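Local coordinates for general secretion pathway protein D (Pseudomonas aeruginosa, PDB 4E9J), which forms the outer membrane channel of the type II secretion system, this fragment being the periplasmic N0, N1 and N2 domains of the secretin, at residues A[32-37]-A[75-80]; A[71-76]-A[82-87]; A[208-213]-A[231-236]. One frame throughout, in Å; residues are numbered along the deposited sequence.

How the interactions relate
From the N terminus, helix 31-42 comes first, and interaction 1 closes a loop of 37 residues by bringing 32-37 against the end of helix 66-79. Interaction 2 opens on the stretch where the first ends, so the two overlap, with Ser-75 and Val-76 common to both, and it closes a short turn onto strand 82-86. They touch where Phe-34 packs on Phe-73 and through a probable hydrogen bond between the backbones of Phe-82 and Met-77, so together they join two helices and the small three-stranded sheet of N0. Interaction 3 is separate and follows in series in N2, where 208-213 meets 231-236, its centre about 42 Å from that of interaction 1.

Interaction 1: residues A[32-37]-A[75-80]; sequences REFIDQ and SVMSTH
Phe-34 and Val-76 approach from opposite directions, each reaching out of its own helix into the space between. The phenyl ring offers its CD2-CE2-CZ side, and the valine meets it with the whole branched end: CB and CG1 of Val-76 both lie 3.6 Å from Phe-34 CE2, while Val-76 CG2 stands 4.0 Å from Phe-34 CZ. The methyl CG1 comes in obliquely to the ring. Met-77 arrives differently. Its chain bends at chi2 (-45°) and again at chi3 (97°), folding the terminal methyl back toward the neighbouring helix, although the residue starts out along the flank of its own. That methyl, CE, settles at the edge of the phenyl ring near its plane, 4.0 Å from Phe-34 CD2. It also lies 3.9 Å from Ile-35 CG1, the Met-77 and Ile-35 side chains crossing at about a right angle.

The short helical segments run nearly antiparallel (158°), their axes 11.7 Å apart at closest approach. At that separation a large flat ring and a flexible thioether suit the places between the backbones, and the smaller valine fits opposite the ring. The contact is buried within N0, with strand 55-61 against Phe-34 and Val-76 and strand 46-48 against Ile-35; another side of helix 66-79 turns to N1, where Ser-75 bonds His-141 and Thr-79 bonds Ser-154.

No hydrogen bond crosses between 32-37 and 75-80. All four touching residues are buried and apolar, which implies that the pairing depends on shape and on the exclusion of water.

Interaction 2: residues A[71-76]-A[82-87]; sequences QLFLSV and FTVVAQ
In Phe-73 the ring carbon CG is anti to the backbone N (chi1 162°), which swings the phenyl group out from the flank of helix 66-79 toward Val-84 on the strand. The valine has CG1 in the corresponding anti position (chi1 -171°), leaving CG2 beside its own backbone N, and this second methyl makes the contact. CG2 lies 3.8 Å from Phe-73 CE2 and 3.9 Å from Phe-73 CZ, so it rests by the far end of the ring, approaching obliquely. The two side chains cross at about a right angle. Leu-74 joins more loosely: its CD2 is 4.4 Å from Val-84 CG2, a marginal touch at the exposed border.

A beta-branched valine suits an extended strand, and here its CB points toward the helix so that CG2 lies against Phe-73 and just reaches Leu-74. The CA atoms of Phe-73 and Val-84 are 10.3 Å apart, a gap that the long phenyl side chain spans. Behind the contact, the Phe-73 ring stacks with Phe-46, meets Tyr-70 and touches Ile-93, and is also packed by Phe-34 and Ile-38 of helix 31-42. Helix 66-79 is thereby seated on the small sheet of N0 in which strand 82-86 pairs with strand 91-95. Strand 82-86 also takes part in the dimer, through backbone hydrogen bonds from Ala-86 to the second subunit and packing of Thr-83 on Thr-83 of that subunit.

With no hydrogen bond between 71-76 and 82-87, the chemistry is purely dispersive and hydrophobic: one strand methyl lies against a buried aromatic ring, while the strand's backbone bonds to strand 91-95 and to the second subunit.

Interaction 3: residues A[208-213]-A[231-236]; sequences AGAQVI and AKLVQL
Leu-233 reaches from helix 227-240 onto Ala-210 and Val-212, a helix-on-sheet contact in the N2 domain, where three antiparallel strands are packed against helices in a small alpha+beta fold, KH-like as in related secretin N domains. One methyl does most of the work. Leu-233 CD2 lies 3.6 Å from Ala-210 CB and 3.8 Å from Val-212 CG2, so it reaches both residues at once. The alanine methyl points toward the helix and also comes within 3.9 Å of Leu-233 CB, placing it alongside the leucine's base as well as its branch. Val-212 instead meets the branch alone, its side chain crossing that of Leu-233 at about a right angle.

The leucine's CG is anti to its backbone N (chi1 -172°), which carries the branched end away from the helix backbone toward the strand. Alanine fits where the backbones draw closest, with the CA atoms of Ala-210 and Leu-233 6.7 Å apart; valine, at the start of the strand, fills the next place with a compact branch. Just before them Gly-209 adopts phi 105°, a backbone conformation that would press a CB against the preceding carbonyl oxygen.

Farther out, Leu-195 of helix 188-201 touches both Val-212 and Leu-233, as does Ile-223 of strand 220-224, while Met-199 adds to the cover of the leucine. Backbone hydrogen bonds between Gln-211 and Leu-224 and between Ile-213 and Ile-222 hold strand 211-215, outermost within this chain, against strand 220-224. Even the strand's backbone shares in the packing, since Gln-211 O lies 3.9 Å from Leu-233 CD2.

Interaction 1: residues A[32-37]-A[75-80]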
loop_
_atom_site.group_PDB
_atom_site.type_symbol
_atom_site.label_atom_id
_atom_site.label_comp_id
_atom_site.label_asym_id
_atom_site.label_seq_id
_atom_site.Cartn_x
_atom_site.Cartn_y
_atom_site.Cartn_z
ATOM N N ARG A 32 -3.803 -18.213 -20.404
ATOM C CA ARG A 32 -2.893 -18.329 -21.544
ATOM C C ARG A 32 -3.393 -17.619 -22.807
ATOM O O ARG A 32 -2.570 -17.127 -23.581
ATOM C CB ARG A 32 -2.527 -19.786 -21.785
ATOM C CG ARG A 32 -1.692 -20.330 -20.617
ATOM C CD ARG A 32 -1.791 -21.837 -20.506
ATOM N NE ARG A 32 -0.944 -22.397 -19.453
ATOM C CZ ARG A 32 0.358 -22.629 -19.546
ATOM N NH1 ARG A 32 1.019 -22.318 -20.655
ATOM N NH2 ARG A 32 1.017 -23.150 -18.520
ATOM N N GLU A 33 -4.723 -17.515 -22.989
ATOM C CA GLU A 33 -5.312 -16.755 -24.090
ATOM C C GLU A 33 -5.098 -15.277 -23.823
ATOM O O GLU A 33 -4.669 -14.546 -24.716
ATOM C CB GLU A 33 -6.821 -17.053 -24.251
ATOM C CG GLU A 33 -7.485 -16.167 -25.295
ATOM C CD GLU A 33 -8.865 -16.620 -25.735
ATOM O OE1 GLU A 33 -9.010 -17.825 -26.040
ATOM O OE2 GLU A 33 -9.795 -15.784 -25.778
ATOM N N PHE A 34 -5.349 -14.840 -22.585
ATOM C CA PHE A 34 -5.117 -13.439 -22.234
ATOM C C PHE A 34 -3.651 -13.039 -22.477
ATOM O O PHE A 34 -3.406 -11.972 -23.026
ATOM C CB PHE A 34 -5.549 -13.163 -20.794
ATOM C CG PHE A 34 -5.236 -11.755 -20.344
ATOM C CD1 PHE A 34 -5.925 -10.667 -20.874
ATOM C CD2 PHE A 34 -4.210 -11.511 -19.442
ATOM C CE1 PHE A 34 -5.615 -9.360 -20.474
ATOM C CE2 PHE A 34 -3.889 -10.213 -19.060
ATOM C CZ PHE A 34 -4.602 -9.145 -19.562
ATOM N N ILE A 35 -2.700 -13.912 -22.133
ATOM C CA ILE A 35 -1.258 -13.652 -22.359
ATOM C C ILE A 35 -0.954 -13.498 -23.860
ATOM O O ILE A 35 -0.240 -12.571 -24.248
ATOM C CB ILE A 35 -0.397 -14.763 -21.696
ATOM C CG1 ILE A 35 -0.500 -14.667 -20.152
ATOM C CG2 ILE A 35 1.063 -14.671 -22.149
ATOM C CD1 ILE A 35 -0.157 -16.040 -19.382
ATOM N N ASP A 36 -1.497 -14.412 -24.690
ATOM C CA ASP A 36 -1.347 -14.364 -26.155
ATOM C C ASP A 36 -1.923 -13.067 -26.724
ATOM O O ASP A 36 -1.294 -12.457 -27.589
ATOM C CB ASP A 36 -2.068 -15.548 -26.829
ATOM C CG ASP A 36 -1.401 -16.893 -26.683
ATOM O OD1 ASP A 36 -0.187 -16.927 -26.395
ATOM O OD2 ASP A 36 -2.075 -17.917 -26.937
ATOM N N GLN A 37 -3.092 -12.635 -26.241
ATOM C CA GLN A 37 -3.669 -11.368 -26.713
ATOM C C GLN A 37 -2.763 -10.191 -26.346
ATOM O O GLN A 37 -2.608 -9.270 -27.146
ATOM C CB GLN A 37 -5.067 -11.142 -26.118
ATOM C CG GLN A 37 -6.160 -12.039 -26.688
ATOM C CD GLN A 37 -6.378 -11.894 -28.174
ATOM O OE1 GLN A 37 -6.463 -12.893 -28.889
ATOM N NE2 GLN A 37 -6.475 -10.662 -28.692
ATOM N N SER A 75 -1.411 -6.281 -13.586
ATOM C CA SER A 75 -2.441 -6.393 -12.568
ATOM C C SER A 75 -3.119 -7.745 -12.650
ATOM O O SER A 75 -3.396 -8.341 -11.616
ATOM C CB SER A 75 -3.485 -5.285 -12.705
ATOM O OG SER A 75 -3.088 -4.135 -11.977
ATOM N N VAL A 76 -3.393 -8.241 -13.872
ATOM C CA VAL A 76 -4.013 -9.560 -14.046
ATOM C C VAL A 76 -3.044 -10.656 -13.589
ATOM O O VAL A 76 -3.444 -11.568 -12.876
ATOM C CB VAL A 76 -4.535 -9.761 -15.499
ATOM C CG1 VAL A 76 -4.908 -11.219 -15.777
ATOM C CG2 VAL A 76 -5.740 -8.855 -15.750
ATOM N N MET A 77 -1.776 -10.551 -13.946
ATOM C CA MET A 77 -0.780 -11.552 -13.543
ATOM C C MET A 77 -0.679 -11.582 -12.011
ATOM O O MET A 77 -0.824 -12.642 -11.407
ATOM C CB MET A 77 0.599 -11.201 -14.132
ATOM C CG MET A 77 0.804 -11.510 -15.634
ATOM S SD MET A 77 0.244 -13.116 -16.277
ATOM C CE MET A 77 -1.283 -12.672 -16.900
ATOM N N SER A 78 -0.468 -10.410 -11.391
ATOM C CA SER A 78 -0.417 -10.272 -9.940
ATOM C C SER A 78 -1.693 -10.770 -9.263
ATOM O O SER A 78 -1.584 -11.465 -8.255
ATOM C CB SER A 78 -0.129 -8.828 -9.535
ATOM O OG SER A 78 -0.200 -8.660 -8.130
ATOM N N THR A 79 -2.887 -10.518 -9.856
ATOM C CA THR A 79 -4.152 -11.011 -9.282
ATOM C C THR A 79 -4.148 -12.533 -9.116
ATOM O O THR A 79 -4.647 -13.018 -8.114
ATOM C CB THR A 79 -5.378 -10.570 -10.120
ATOM O OG1 THR A 79 -5.545 -9.144 -10.011
ATOM C CG2 THR A 79 -6.710 -11.273 -9.695
ATOM N N HIS A 80 -3.569 -13.268 -10.075
ATOM C CA HIS A 80 -3.571 -14.727 -10.073
ATOM C C HIS A 80 -2.263 -15.356 -9.574
ATOM O O HIS A 80 -2.089 -16.559 -9.693
ATOM C CB HIS A 80 -3.971 -15.220 -11.478
ATOM C CG HIS A 80 -5.331 -14.752 -11.865
ATOM N ND1 HIS A 80 -6.404 -15.574 -11.589
ATOM C CD2 HIS A 80 -5.819 -13.574 -12.300
ATOM C CE1 HIS A 80 -7.489 -14.901 -11.882
ATOM N NE2 HIS A 80 -7.213 -13.707 -12.301
#

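Interaction 2: residues A[71-76]-A[82-87]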
loop_
_atom_site.group_PDB
_atom_site.type_symbol
_atom_site.label_atom_id
_atom_site.label_comp_id
_atom_site.label_asym_id
_atom_site.label_seq_id
_atom_site.Cartn_x
_atom_site.Cartn_y
_atom_site.Cartn_z
ATOM N N GLN A 71 0.064 -2.199 -18.094
ATOM C CA GLN A 71 -0.232 -2.091 -16.654
ATOM C C GLN A 71 -1.383 -3.053 -16.280
ATOM O O GLN A 71 -1.313 -3.739 -15.255
ATOM C CB GLN A 71 -0.631 -0.651 -16.253
ATOM C CG GLN A 71 0.501 0.367 -16.275
ATOM C CD GLN A 71 -0.056 1.742 -15.963
ATOM O OE1 GLN A 71 -0.596 1.986 -14.874
ATOM N NE2 GLN A 71 0.003 2.660 -16.921
ATOM N N LEU A 72 -2.434 -3.118 -17.117
ATOM C CA LEU A 72 -3.557 -4.022 -16.891
ATOM C C LEU A 72 -3.067 -5.497 -16.903
ATOM O O LEU A 72 -3.456 -6.279 -16.040
ATOM C CB LEU A 72 -4.652 -3.779 -17.923
ATOM C CG LEU A 72 -5.811 -4.772 -17.962
ATOM C CD1 LEU A 72 -6.562 -4.769 -16.641
ATOM C CD2 LEU A 72 -6.754 -4.448 -19.117
ATOM N N PHE A 73 -2.187 -5.845 -17.841
ATOM C CA PHE A 73 -1.559 -7.178 -17.910
ATOM C C PHE A 73 -0.861 -7.528 -16.595
ATOM O O PHE A 73 -1.074 -8.609 -16.066
ATOM C CB PHE A 73 -0.558 -7.235 -19.076
ATOM C CG PHE A 73 0.459 -8.352 -19.029
ATOM C CD1 PHE A 73 0.075 -9.672 -19.223
ATOM C CD2 PHE A 73 1.808 -8.076 -18.891
ATOM C CE1 PHE A 73 1.027 -10.699 -19.273
ATOM C CE2 PHE A 73 2.756 -9.106 -18.912
ATOM C CZ PHE A 73 2.354 -10.415 -19.080
ATOM N N LEU A 74 -0.058 -6.592 -16.046
ATOM C CA LEU A 74 0.659 -6.833 -14.774
ATOM C C LEU A 74 -0.298 -7.034 -13.608
ATOM O O LEU A 74 -0.045 -7.881 -12.756
ATOM C CB LEU A 74 1.625 -5.689 -14.479
ATOM C CG LEU A 74 2.778 -5.485 -15.464
ATOM C CD1 LEU A 74 3.661 -4.327 -15.014
ATOM C CD2 LEU A 74 3.574 -6.738 -15.651
ATOM N N SER A 75 -1.411 -6.281 -13.586
ATOM C CA SER A 75 -2.441 -6.393 -12.568
ATOM C C SER A 75 -3.119 -7.745 -12.650
ATOM O O SER A 75 -3.396 -8.341 -11.616
ATOM C CB SER A 75 -3.485 -5.285 -12.705
ATOM O OG SER A 75 -3.088 -4.135 -11.977
ATOM N N VAL A 76 -3.393 -8.241 -13.872
ATOM C CA VAL A 76 -4.013 -9.560 -14.046
ATOM C C VAL A 76 -3.044 -10.656 -13.589
ATOM O O VAL A 76 -3.444 -11.568 -12.876
ATOM C CB VAL A 76 -4.535 -9.761 -15.499
ATOM C CG1 VAL A 76 -4.908 -11.219 -15.777
ATOM C CG2 VAL A 76 -5.740 -8.855 -15.750
ATOM N N PHE A 82 1.093 -14.565 -10.404
ATOM C CA PHE A 82 2.173 -14.713 -11.371
ATOM C C PHE A 82 2.998 -13.437 -11.470
ATOM O O PHE A 82 2.494 -12.359 -11.162
ATOM C CB PHE A 82 1.616 -15.107 -12.753
ATOM C CG PHE A 82 0.736 -16.335 -12.682
ATOM C CD1 PHE A 82 1.259 -17.559 -12.307
ATOM C CD2 PHE A 82 -0.634 -16.243 -12.888
ATOM C CE1 PHE A 82 0.434 -18.674 -12.148
ATOM C CE2 PHE A 82 -1.456 -17.358 -12.741
ATOM C CZ PHE A 82 -0.918 -18.568 -12.366
ATOM N N THR A 83 4.225 -13.551 -11.991
ATOM C CA THR A 83 5.127 -12.440 -12.230
ATOM C C THR A 83 5.969 -12.695 -13.483
ATOM O O THR A 83 6.163 -13.855 -13.856
ATOM C CB THR A 83 5.989 -12.197 -10.955
ATOM O OG1 THR A 83 6.771 -11.025 -11.124
ATOM C CG2 THR A 83 6.877 -13.354 -10.619
ATOM N N VAL A 84 6.473 -11.623 -14.116
ATOM C CA VAL A 84 7.306 -11.703 -15.308
ATOM C C VAL A 84 8.768 -11.561 -14.896
ATOM O O VAL A 84 9.126 -10.593 -14.225
ATOM C CB VAL A 84 6.916 -10.648 -16.376
ATOM C CG1 VAL A 84 7.658 -10.905 -17.693
ATOM C CG2 VAL A 84 5.404 -10.620 -16.590
ATOM N N VAL A 85 9.614 -12.527 -15.307
ATOM C CA VAL A 85 11.042 -12.560 -14.978
ATOM C C VAL A 85 11.836 -12.715 -16.259
ATOM O O VAL A 85 11.260 -13.089 -17.273
ATOM C CB VAL A 85 11.371 -13.716 -13.975
ATOM C CG1 VAL A 85 10.547 -13.595 -12.693
ATOM C CG2 VAL A 85 11.204 -15.111 -14.616
ATOM N N ALA A 86 13.156 -12.463 -16.208
ATOM C CA ALA A 86 14.064 -12.674 -17.337
ATOM C C ALA A 86 14.812 -14.001 -17.069
ATOM O O ALA A 86 15.511 -14.116 -16.069
ATOM C CB ALA A 86 15.042 -11.511 -17.459
ATOM N N GLN A 87 14.610 -15.021 -17.901
ATOM C CA GLN A 87 15.248 -16.333 -17.687
ATOM C C GLN A 87 15.619 -16.951 -19.049
ATOM O O GLN A 87 14.736 -17.221 -19.864
ATOM C CB GLN A 87 14.281 -17.260 -16.898
ATOM C CG GLN A 87 14.937 -18.489 -16.267
ATOM C CD GLN A 87 13.929 -19.513 -15.784
ATOM O OE1 GLN A 87 12.998 -19.213 -15.016
ATOM N NE2 GLN A 87 14.101 -20.768 -16.190
#

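Interaction 3: residues A[208-213]-A[231-236]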
loop_
_atom_site.group_PDB
_atom_site.type_symbol
_atom_site.label_atom_id
_atom_site.label_comp_id
_atom_site.label_asym_id
_atom_site.label_seq_id
_atom_site.Cartn_x
_atom_site.Cartn_y
_atom_site.Cartn_z
ATOM N N ALA A 208 -23.825 16.838 10.201
ATOM C CA ALA A 208 -24.550 16.672 8.934
ATOM C C ALA A 208 -23.627 17.025 7.772
ATOM O O ALA A 208 -22.928 18.034 7.825
ATOM C CB ALA A 208 -25.780 17.589 8.914
ATOM N N GLY A 209 -23.575 16.158 6.774
ATOM C CA GLY A 209 -22.681 16.324 5.642
ATOM C C GLY A 209 -21.497 15.385 5.733
ATOM O O GLY A 209 -20.897 15.082 4.708
ATOM N N ALA A 210 -21.141 14.912 6.958
ATOM C CA ALA A 210 -20.038 13.970 7.114
ATOM C C ALA A 210 -20.502 12.552 6.736
ATOM O O ALA A 210 -21.687 12.330 6.545
ATOM C CB ALA A 210 -19.499 14.013 8.527
ATOM N N GLN A 211 -19.566 11.627 6.541
ATOM C CA GLN A 211 -19.868 10.255 6.093
ATOM C C GLN A 211 -18.902 9.297 6.798
ATOM O O GLN A 211 -17.825 9.747 7.188
ATOM C CB GLN A 211 -19.734 10.207 4.561
ATOM C CG GLN A 211 -19.682 8.811 3.922
ATOM C CD GLN A 211 -19.516 8.867 2.420
ATOM O OE1 GLN A 211 -19.661 9.910 1.782
ATOM N NE2 GLN A 211 -19.223 7.736 1.812
ATOM N N VAL A 212 -19.310 8.019 7.008
ATOM C CA VAL A 212 -18.523 6.972 7.701
ATOM C C VAL A 212 -18.243 5.860 6.735
ATOM O O VAL A 212 -19.171 5.469 6.044
ATOM C CB VAL A 212 -19.309 6.322 8.895
ATOM C CG1 VAL A 212 -18.416 5.363 9.683
ATOM C CG2 VAL A 212 -19.895 7.339 9.837
ATOM N N ILE A 213 -17.022 5.279 6.747
ATOM C CA ILE A 213 -16.670 4.060 6.028
ATOM C C ILE A 213 -16.131 3.114 7.118
ATOM O O ILE A 213 -15.153 3.445 7.804
ATOM C CB ILE A 213 -15.632 4.257 4.897
ATOM C CG1 ILE A 213 -16.287 5.035 3.710
ATOM C CG2 ILE A 213 -15.063 2.909 4.434
ATOM C CD1 ILE A 213 -15.326 5.517 2.628
ATOM N N ALA A 231 -14.972 17.106 11.782
ATOM C CA ALA A 231 -14.460 17.265 13.139
ATOM C C ALA A 231 -15.535 16.919 14.190
ATOM O O ALA A 231 -15.213 16.292 15.211
ATOM C CB ALA A 231 -13.920 18.674 13.337
ATOM N N LYS A 232 -16.815 17.228 13.898
ATOM C CA LYS A 232 -17.893 16.897 14.828
ATOM C C LYS A 232 -18.213 15.398 14.808
ATOM O O LYS A 232 -18.432 14.817 15.862
ATOM C CB LYS A 232 -19.150 17.723 14.527
ATOM N N LEU A 233 -18.234 14.761 13.635
ATOM C CA LEU A 233 -18.536 13.319 13.581
ATOM C C LEU A 233 -17.433 12.511 14.270
ATOM O O LEU A 233 -17.732 11.501 14.906
ATOM C CB LEU A 233 -18.766 12.843 12.145
ATOM C CG LEU A 233 -19.275 11.385 11.987
ATOM C CD1 LEU A 233 -20.584 11.171 12.687
ATOM C CD2 LEU A 233 -19.429 11.033 10.541
ATOM N N VAL A 234 -16.174 12.999 14.214
ATOM C CA VAL A 234 -15.047 12.366 14.927
ATOM C C VAL A 234 -15.332 12.386 16.450
ATOM O O VAL A 234 -15.177 11.364 17.116
ATOM C CB VAL A 234 -13.671 12.987 14.566
ATOM C CG1 VAL A 234 -12.563 12.484 15.482
ATOM C CG2 VAL A 234 -13.313 12.695 13.107
ATOM N N GLN A 235 -15.803 13.527 16.982
ATOM C CA GLN A 235 -16.137 13.635 18.406
ATOM C C GLN A 235 -17.273 12.684 18.770
ATOM O O GLN A 235 -17.167 11.987 19.768
ATOM C CB GLN A 235 -16.518 15.085 18.786
ATOM N N LEU A 236 -18.342 12.649 17.949
ATOM C CA LEU A 236 -19.496 11.754 18.130
ATOM C C LEU A 236 -19.059 10.287 18.115
ATOM O O LEU A 236 -19.559 9.515 18.923
ATOM C CB LEU A 236 -20.550 11.972 17.026
ATOM C CG LEU A 236 -21.906 11.251 17.252
ATOM C CD1 LEU A 236 -22.659 11.830 18.449
ATOM C CD2 LEU A 236 -22.798 11.321 16.017
#